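Local structure of uncharacterized protein (Streptococcus mutans, 3L7Y) at residues 53-57 and 58-62; 78-81 and 82-86. The protein is uncharacterized but binds magnesium and is probably a phosphatase of the haloacid dehalogenase-like hydrolase family. One frame throughout, in Å; residues are numbered along the deposited sequence.

Contact 1 (53-57 with 58-62) and contact 2 (78-81 with 82-86) are both helix starts in the haloacid dehalogenase-like fold. They follow in series along the chain. Strand 73-77 lies between them, entered from helix 57-69 and leading into 78-81. Their centres are about 17 Å apart, and their nearest atoms stay about 7 Å from each other without touching. Contact 2 borders the metal site: the side chain of Ser78 is about 7 Å from the bound magnesium ion, and that of Asn80 about 3 Å from that of Asp45, a magnesium ligand. Contact 1 is a surface contact, with the Tyr55 side chain about 13 Å from the metal.

Contact 1: residues 53-57 and 58-62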
ATOM      1  N   GLY A  53      -8.734   8.457 -10.141  1.00 18.21           N
ATOM      2  CA  GLY A  53      -8.952   7.609  -8.984  1.00 19.43           C
ATOM      3  C   GLY A  53      -9.953   6.505  -9.260  1.00 19.41           C
ATOM      4  O   GLY A  53     -10.476   5.876  -8.335  1.00 14.13           O
ATOM      5  N   SER A  54     -10.213   6.255 -10.538  1.00 19.30           N
ATOM      6  CA  SER A  54     -11.183   5.240 -10.925  1.00 19.36           C
ATOM      7  C   SER A  54     -10.516   4.227 -11.855  1.00 17.27           C
ATOM      8  O   SER A  54      -9.295   4.234 -12.015  1.00 19.18           O
ATOM      9  CB  SER A  54     -12.407   5.890 -11.585  1.00 30.48           C
ATOM     10  OG  SER A  54     -13.446   4.947 -11.830  1.00 32.50           O
ATOM     11  N   TYR A  55     -11.310   3.351 -12.460  1.00 25.08           N
ATOM     12  CA  TYR A  55     -10.771   2.362 -13.388  1.00 27.34           C
ATOM     13  C   TYR A  55     -11.887   1.795 -14.256  1.00 28.33           C
ATOM     14  O   TYR A  55     -13.063   2.046 -14.006  1.00 23.36           O
ATOM     15  CB  TYR A  55     -10.060   1.238 -12.626  1.00 15.96           C
ATOM     16  CG  TYR A  55     -10.991   0.391 -11.790  1.00 22.15           C
ATOM     17  CD1 TYR A  55     -11.354   0.776 -10.504  1.00 17.14           C
ATOM     18  CD2 TYR A  55     -11.514  -0.792 -12.291  1.00 25.97           C
ATOM     19  CE1 TYR A  55     -12.218  -0.006  -9.737  1.00 16.52           C
ATOM     20  CE2 TYR A  55     -12.370  -1.572 -11.539  1.00 24.96           C
ATOM     21  CZ  TYR A  55     -12.714  -1.176 -10.266  1.00 19.65           C
ATOM     22  OH  TYR A  55     -13.566  -1.964  -9.540  1.00 17.65           O
ATOM     23  N   ASP A  56     -11.519   1.021 -15.268  1.00 20.07           N
ATOM     24  CA  ASP A  56     -12.497   0.487 -16.210  1.00 23.50           C
ATOM     25  C   ASP A  56     -13.255  -0.681 -15.597  1.00 26.95           C
ATOM     26  O   ASP A  56     -12.896  -1.845 -15.788  1.00 25.34           O
ATOM     27  CB  ASP A  56     -11.800   0.062 -17.506  1.00 20.42           C
ATOM     28  CG  ASP A  56     -12.776  -0.150 -18.652  0.50 20.86           C
ATOM     29  OD1 ASP A  56     -13.894  -0.637 -18.399  1.00 23.63           O
ATOM     30  OD2 ASP A  56     -12.422   0.163 -19.806  1.00 22.34           O
ATOM     31  N   HIS A  57     -14.307  -0.357 -14.849  1.00 20.50           N
ATOM     32  CA  HIS A  57     -15.039  -1.353 -14.088  1.00 23.72           C
ATOM     33  C   HIS A  57     -15.496  -2.526 -14.948  1.00 29.40           C
ATOM     34  O   HIS A  57     -15.263  -3.683 -14.598  1.00 28.63           O
ATOM     35  CB  HIS A  57     -16.237  -0.708 -13.393  1.00 30.62           C
ATOM     36  CG  HIS A  57     -15.864   0.123 -12.203  1.00 30.83           C
ATOM     37  ND1 HIS A  57     -15.391   1.413 -12.314  1.00 32.17           N
ATOM     38  CD2 HIS A  57     -15.894  -0.154 -10.879  1.00 28.22           C
ATOM     39  CE1 HIS A  57     -15.145   1.895 -11.110  1.00 34.22           C
ATOM     40  NE2 HIS A  57     -15.440   0.963 -10.220  1.00 32.75           N
ATOM     41  N   ASN A  58     -16.148  -2.224 -16.069  1.00 26.82           N
ATOM     42  CA  ASN A  58     -16.642  -3.260 -16.965  1.00 33.74           C
ATOM     43  C   ASN A  58     -15.520  -4.168 -17.460  1.00 28.85           C
ATOM     44  O   ASN A  58     -15.619  -5.394 -17.379  1.00 28.60           O
ATOM     45  CB  ASN A  58     -17.386  -2.640 -18.151  1.00 39.74           C
ATOM     46  CG  ASN A  58     -18.694  -1.982 -17.745  1.00 49.66           C
ATOM     47  OD1 ASN A  58     -19.451  -2.513 -16.928  1.00 53.53           O
ATOM     48  ND2 ASN A  58     -18.972  -0.821 -18.327  1.00 54.89           N
ATOM     49  N   ARG A  59     -14.451  -3.565 -17.971  1.00 24.60           N
ATOM     50  CA  ARG A  59     -13.355  -4.343 -18.533  1.00 24.98           C
ATOM     51  C   ARG A  59     -12.770  -5.216 -17.437  1.00 22.90           C
ATOM     52  O   ARG A  59     -12.447  -6.383 -17.670  1.00 19.05           O
ATOM     53  CB  ARG A  59     -12.284  -3.438 -19.163  1.00 16.77           C
ATOM     54  CG  ARG A  59     -11.119  -4.187 -19.800  0.50 20.59           C
ATOM     55  CD  ARG A  59     -10.120  -3.246 -20.477  0.50 18.27           C
ATOM     56  NE  ARG A  59      -9.118  -3.990 -21.237  1.00 25.92           N
ATOM     57  CZ  ARG A  59      -8.054  -3.447 -21.822  1.00 20.22           C
ATOM     58  NH1 ARG A  59      -7.835  -2.138 -21.739  1.00 21.00           N
ATOM     59  NH2 ARG A  59      -7.206  -4.217 -22.487  1.00 20.60           N
ATOM     60  N   PHE A  60     -12.654  -4.655 -16.234  1.00 19.70           N
ATOM     61  CA  PHE A  60     -12.096  -5.402 -15.118  1.00 20.47           C
ATOM     62  C   PHE A  60     -12.942  -6.610 -14.728  1.00 18.45           C
ATOM     63  O   PHE A  60     -12.421  -7.703 -14.535  1.00 19.41           O
ATOM     64  CB  PHE A  60     -11.909  -4.533 -13.870  1.00 17.59           C
ATOM     65  CG  PHE A  60     -11.526  -5.338 -12.655  1.00 19.69           C
ATOM     66  CD1 PHE A  60     -10.254  -5.886 -12.548  1.00 18.66           C
ATOM     67  CD2 PHE A  60     -12.441  -5.586 -11.653  1.00 23.65           C
ATOM     68  CE1 PHE A  60      -9.904  -6.652 -11.444  1.00 17.30           C
ATOM     69  CE2 PHE A  60     -12.098  -6.346 -10.546  1.00 22.66           C
ATOM     70  CZ  PHE A  60     -10.827  -6.883 -10.443  1.00 18.67           C
ATOM     71  N   GLN A  61     -14.244  -6.407 -14.573  1.00 20.16           N
ATOM     72  CA  GLN A  61     -15.093  -7.500 -14.131  1.00 27.21           C
ATOM     73  C   GLN A  61     -15.077  -8.658 -15.137  1.00 27.13           C
ATOM     74  O   GLN A  61     -15.149  -9.822 -14.753  1.00 24.68           O
ATOM     75  CB  GLN A  61     -16.518  -7.006 -13.827  1.00 27.89           C
ATOM     76  CG  GLN A  61     -16.590  -6.216 -12.518  1.00 34.81           C
ATOM     77  CD  GLN A  61     -17.976  -5.703 -12.189  1.00 50.35           C
ATOM     78  OE1 GLN A  61     -18.617  -5.043 -13.009  1.00 58.01           O
ATOM     79  NE2 GLN A  61     -18.441  -5.989 -10.970  1.00 47.43           N
ATOM     80  N   ARG A  62     -14.967  -8.336 -16.423  1.00 23.79           N
ATOM     81  CA  ARG A  62     -14.888  -9.366 -17.450  1.00 19.15           C
ATOM     82  C   ARG A  62     -13.542 -10.086 -17.361  1.00 17.99           C
ATOM     83  O   ARG A  62     -13.451 -11.302 -17.544  1.00 18.24           O
ATOM     84  CB  ARG A  62     -15.091  -8.750 -18.841  0.50 24.62           C
ATOM     85  CG  ARG A  62     -15.464  -9.754 -19.922  0.50 37.32           C
ATOM     86  CD  ARG A  62     -14.241 -10.293 -20.651  0.50 43.99           C
ATOM     87  NE  ARG A  62     -13.490  -9.223 -21.307  0.50 45.09           N
ATOM     88  CZ  ARG A  62     -12.264  -8.775 -21.568  0.50 41.49           C
ATOM     89  NH1 ARG A  62     -11.611  -7.721 -22.043  0.50 38.33           N
ATOM     90  NH2 ARG A  62     -11.208  -9.174 -20.867  0.50 41.41           N
TER
HETATM   91  O   HOH W   1      -9.764   0.437 -20.701  1.00 32.24           O
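Asn58 opens the segment beside the Asp56 carboxylate, with its CB 4.0 Å from Asp56 OD1. Next, Arg59 N donates to Asp56 OD1 at 3.0 Å in a fairly straight bond. The donor stands above the carboxylate plane, 54° out of it. Asp56 CG stands anti to the backbone N (chi1 -165°), which turns the carboxylate back over this amide. Arg59 CB packs 3.3 Å from Asp56 OD1. The extended chain then crosses at about a right angle and leads away. A water links the two: it donates to Asp56 OD2 and accepts weakly from Arg59 NH1. The stronger partner of Arg59 is Asp297, in a salt bridge through NE.

Phe60 N then bonds to Asp56 O at 2.9 Å. Its side chain is buried, and its CB meets the edge of the Tyr55 ring, 3.8 Å from CE2. The two rings form an offset edge-to-face pair with planes at 90°, the Tyr55 edge directed at the Phe60 face. Phe48 touches both rings, and Tyr55 OH bonds to His88 O. Gln61 N closes the next turn on His57 O at 2.9 Å. These bonds make a helix N-terminus, with Asp56 the N-cap of helix 57-69.

Contact 2: residues 78-81 and 82-86; sequences SSNP and YRQLR
Asn80 and Gln84 meet at an oblique crossing, their amide planes 71° apart. The two nitrogens, Asn80 ND2 and Gln84 NE2, are 3.4 Å apart. Both are donors, so this is packing and not a hydrogen bond. Gln84 OE1 sits 3.6 Å from Asn80 CB. The Gln84 chain leaves with CG anti to the backbone N (chi1 -179°) and then bends at chi2 (-88°). That bend swings its amide back toward Asn80. The polar partner of Asn80 ND2 lies elsewhere: it donates to Asp45 OD2. Asp45 is a magnesium ligand, so Asn80 is a second-shell residue that probably helps to orient it.

Leu85 approaches Ser78 with one methyl branch. Its CD2 lies 3.5 Å from Ser78 CB and also touches OG. The other methyl, CD1, rests 3.6 Å from Asn80 O. The two methyls thus bridge from the helix to Ser78 and the Asn80 carbonyl. Ser78 OG accepts from Asn80 N at 3.1 Å, an ST turn that ties the loop back on itself. Ser78 directly follows strand 73-77, which lies beside strand 39-42 that leads to Asp43. This is consistent with the Ser/Thr position of motif II in haloacid dehalogenase-like enzymes.

Pro81 holds the N-cap position. Its carbonyl oxygen takes two backbone donors. Leu85 N reaches Pro81 O at 3.1 Å, in the carbonyl plane. Gln84 N reaches Pro81 O at 3.0 Å from above that plane, in a more bent bond.

The turn joins strand 73-77 to helix 82-86. Met44 of helix 44-48 packs on both Ser78 and Leu85. Backbone bonds tie Ser78 to Val99 and Asn102, and Asn80 to Glu101, around the end of strand 97-100. Tyr82 meets Phe98 of that strand edge-to-face and also rests on Asn105 and Ile107 of strand 105-108.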
ATOM      1  N   SER A  78      -1.712  -2.508  -1.501  1.00 16.91           N
ATOM      2  CA  SER A  78      -1.690  -1.057  -1.365  1.00  9.53           C
ATOM      3  C   SER A  78      -1.266  -0.610   0.043  1.00 14.95           C
ATOM      4  O   SER A  78      -1.402  -1.355   1.014  1.00 14.69           O
ATOM      5  CB  SER A  78      -3.078  -0.495  -1.724  1.00 20.44           C
ATOM      6  OG  SER A  78      -3.174   0.908  -1.506  1.00 14.32           O
ATOM      7  N   SER A  79      -0.762   0.610   0.157  1.00 15.66           N
ATOM      8  CA  SER A  79      -0.528   1.178   1.473  1.00 17.56           C
ATOM      9  C   SER A  79      -1.843   1.523   2.189  1.00 17.15           C
ATOM     10  O   SER A  79      -1.882   1.574   3.417  1.00 12.78           O
ATOM     11  CB  SER A  79       0.343   2.421   1.374  1.00 20.80           C
ATOM     12  OG  SER A  79      -0.381   3.496   0.819  1.00 23.67           O
ATOM     13  N   ASN A  80      -2.918   1.747   1.430  1.00 12.81           N
ATOM     14  CA  ASN A  80      -4.196   2.161   2.034  1.00 12.43           C
ATOM     15  C   ASN A  80      -4.799   1.079   2.917  1.00 12.33           C
ATOM     16  O   ASN A  80      -4.458  -0.108   2.783  1.00 15.25           O
ATOM     17  CB  ASN A  80      -5.217   2.556   0.953  1.00 18.90           C
ATOM     18  CG  ASN A  80      -4.684   3.624   0.010  1.00 28.27           C
ATOM     19  OD1 ASN A  80      -3.811   4.413   0.372  1.00 38.86           O
ATOM     20  ND2 ASN A  80      -5.200   3.643  -1.201  1.00 27.21           N
ATOM     21  N   PRO A  81      -5.702   1.479   3.826  1.00 16.94           N
ATOM     22  CA  PRO A  81      -6.316   0.486   4.705  1.00 14.13           C
ATOM     23  C   PRO A  81      -7.270  -0.388   3.921  1.00 11.54           C
ATOM     24  O   PRO A  81      -7.828   0.041   2.906  1.00 12.56           O
ATOM     25  CB  PRO A  81      -7.087   1.347   5.726  1.00 17.12           C
ATOM     26  CG  PRO A  81      -6.409   2.700   5.672  1.00 14.72           C
ATOM     27  CD  PRO A  81      -6.085   2.851   4.199  1.00 13.33           C
ATOM     28  N   TYR A  82      -7.454  -1.610   4.394  1.00 13.30           N
ATOM     29  CA  TYR A  82      -8.350  -2.552   3.749  1.00 14.14           C
ATOM     30  C   TYR A  82      -9.745  -1.964   3.547  1.00 19.82           C
ATOM     31  O   TYR A  82     -10.332  -2.103   2.474  1.00 13.07           O
ATOM     32  CB  TYR A  82      -8.424  -3.838   4.569  1.00 13.26           C
ATOM     33  CG  TYR A  82      -9.657  -4.667   4.307  1.00 17.11           C
ATOM     34  CD1 TYR A  82     -10.647  -4.797   5.273  1.00 14.12           C
ATOM     35  CD2 TYR A  82      -9.834  -5.321   3.086  1.00 14.71           C
ATOM     36  CE1 TYR A  82     -11.786  -5.563   5.032  1.00 16.21           C
ATOM     37  CE2 TYR A  82     -10.954  -6.087   2.831  1.00 12.77           C
ATOM     38  CZ  TYR A  82     -11.931  -6.206   3.806  1.00 24.95           C
ATOM     39  OH  TYR A  82     -13.044  -6.968   3.551  1.00 17.64           O
ATOM     40  N   ARG A  83     -10.275  -1.288   4.561  1.00 12.36           N
ATOM     41  CA  ARG A  83     -11.606  -0.747   4.508  1.00 18.67           C
ATOM     42  C   ARG A  83     -11.748   0.204   3.345  1.00 23.20           C
ATOM     43  O   ARG A  83     -12.784   0.295   2.778  1.00 27.97           O
ATOM     44  CB  ARG A  83     -12.016  -0.035   5.807  1.00 24.52           C
ATOM     45  CG  ARG A  83     -12.391  -0.959   6.926  1.00 38.11           C
ATOM     46  CD  ARG A  83     -12.716  -0.177   8.265  1.00 39.00           C
ATOM     47  NE  ARG A  83     -12.527  -1.085   9.360  1.00 41.51           N
ATOM     48  CZ  ARG A  83     -13.279  -2.147   9.504  1.00 49.12           C
ATOM     49  NH1 ARG A  83     -14.232  -2.363   8.644  1.00 44.80           N
ATOM     50  NH2 ARG A  83     -13.096  -2.992  10.488  1.00 58.32           N
ATOM     51  N   GLN A  84     -10.690   0.897   2.995  1.00 21.68           N
ATOM     52  CA  GLN A  84     -10.745   1.844   1.892  1.00 11.91           C
ATOM     53  C   GLN A  84     -10.573   1.104   0.561  1.00 21.93           C
ATOM     54  O   GLN A  84     -11.136   1.509  -0.454  1.00 17.49           O
ATOM     55  CB  GLN A  84      -9.704   2.958   2.066  1.00 20.88           C
ATOM     56  CG  GLN A  84      -9.709   4.011   0.957  1.00 34.38           C
ATOM     57  CD  GLN A  84      -8.816   3.644  -0.234  1.00 42.64           C
ATOM     58  OE1 GLN A  84      -8.503   2.472  -0.465  1.00 36.11           O
ATOM     59  NE2 GLN A  84      -8.403   4.654  -0.993  1.00 45.94           N
ATOM     60  N   LEU A  85      -9.813   0.010   0.565  1.00 13.93           N
ATOM     61  CA  LEU A  85      -9.583  -0.733  -0.678  1.00 19.46           C
ATOM     62  C   LEU A  85     -10.811  -1.488  -1.168  1.00 19.52           C
ATOM     63  O   LEU A  85     -11.000  -1.662  -2.375  1.00 18.81           O
ATOM     64  CB  LEU A  85      -8.419  -1.706  -0.533  1.00 15.87           C
ATOM     65  CG  LEU A  85      -7.059  -1.051  -0.332  1.00 16.75           C
ATOM     66  CD1 LEU A  85      -6.072  -2.061   0.204  1.00 15.26           C
ATOM     67  CD2 LEU A  85      -6.580  -0.434  -1.633  1.00 17.58           C
ATOM     68  N   ARG A  86     -11.649  -1.952  -0.246  1.00 16.72           N
ATOM     69  CA  ARG A  86     -12.759  -2.798  -0.662  1.00 15.67           C
ATOM     70  C   ARG A  86     -13.797  -1.957  -1.393  1.00 17.82           C
ATOM     71  O   ARG A  86     -14.520  -2.467  -2.250  1.00 16.25           O
ATOM     72  CB  ARG A  86     -13.403  -3.503   0.532  1.00 23.15           C
ATOM     73  CG  ARG A  86     -14.087  -2.545   1.473  1.00 37.29           C
ATOM     74  CD  ARG A  86     -15.373  -3.120   2.015  1.00 43.71           C
ATOM     75  NE  ARG A  86     -15.164  -4.105   3.067  1.00 42.33           N
ATOM     76  CZ  ARG A  86     -15.031  -3.804   4.357  1.00 41.77           C
ATOM     77  NH1 ARG A  86     -15.062  -2.539   4.759  1.00 44.82           N
ATOM     78  NH2 ARG A  86     -14.861  -4.772   5.247  1.00 32.87           N
TER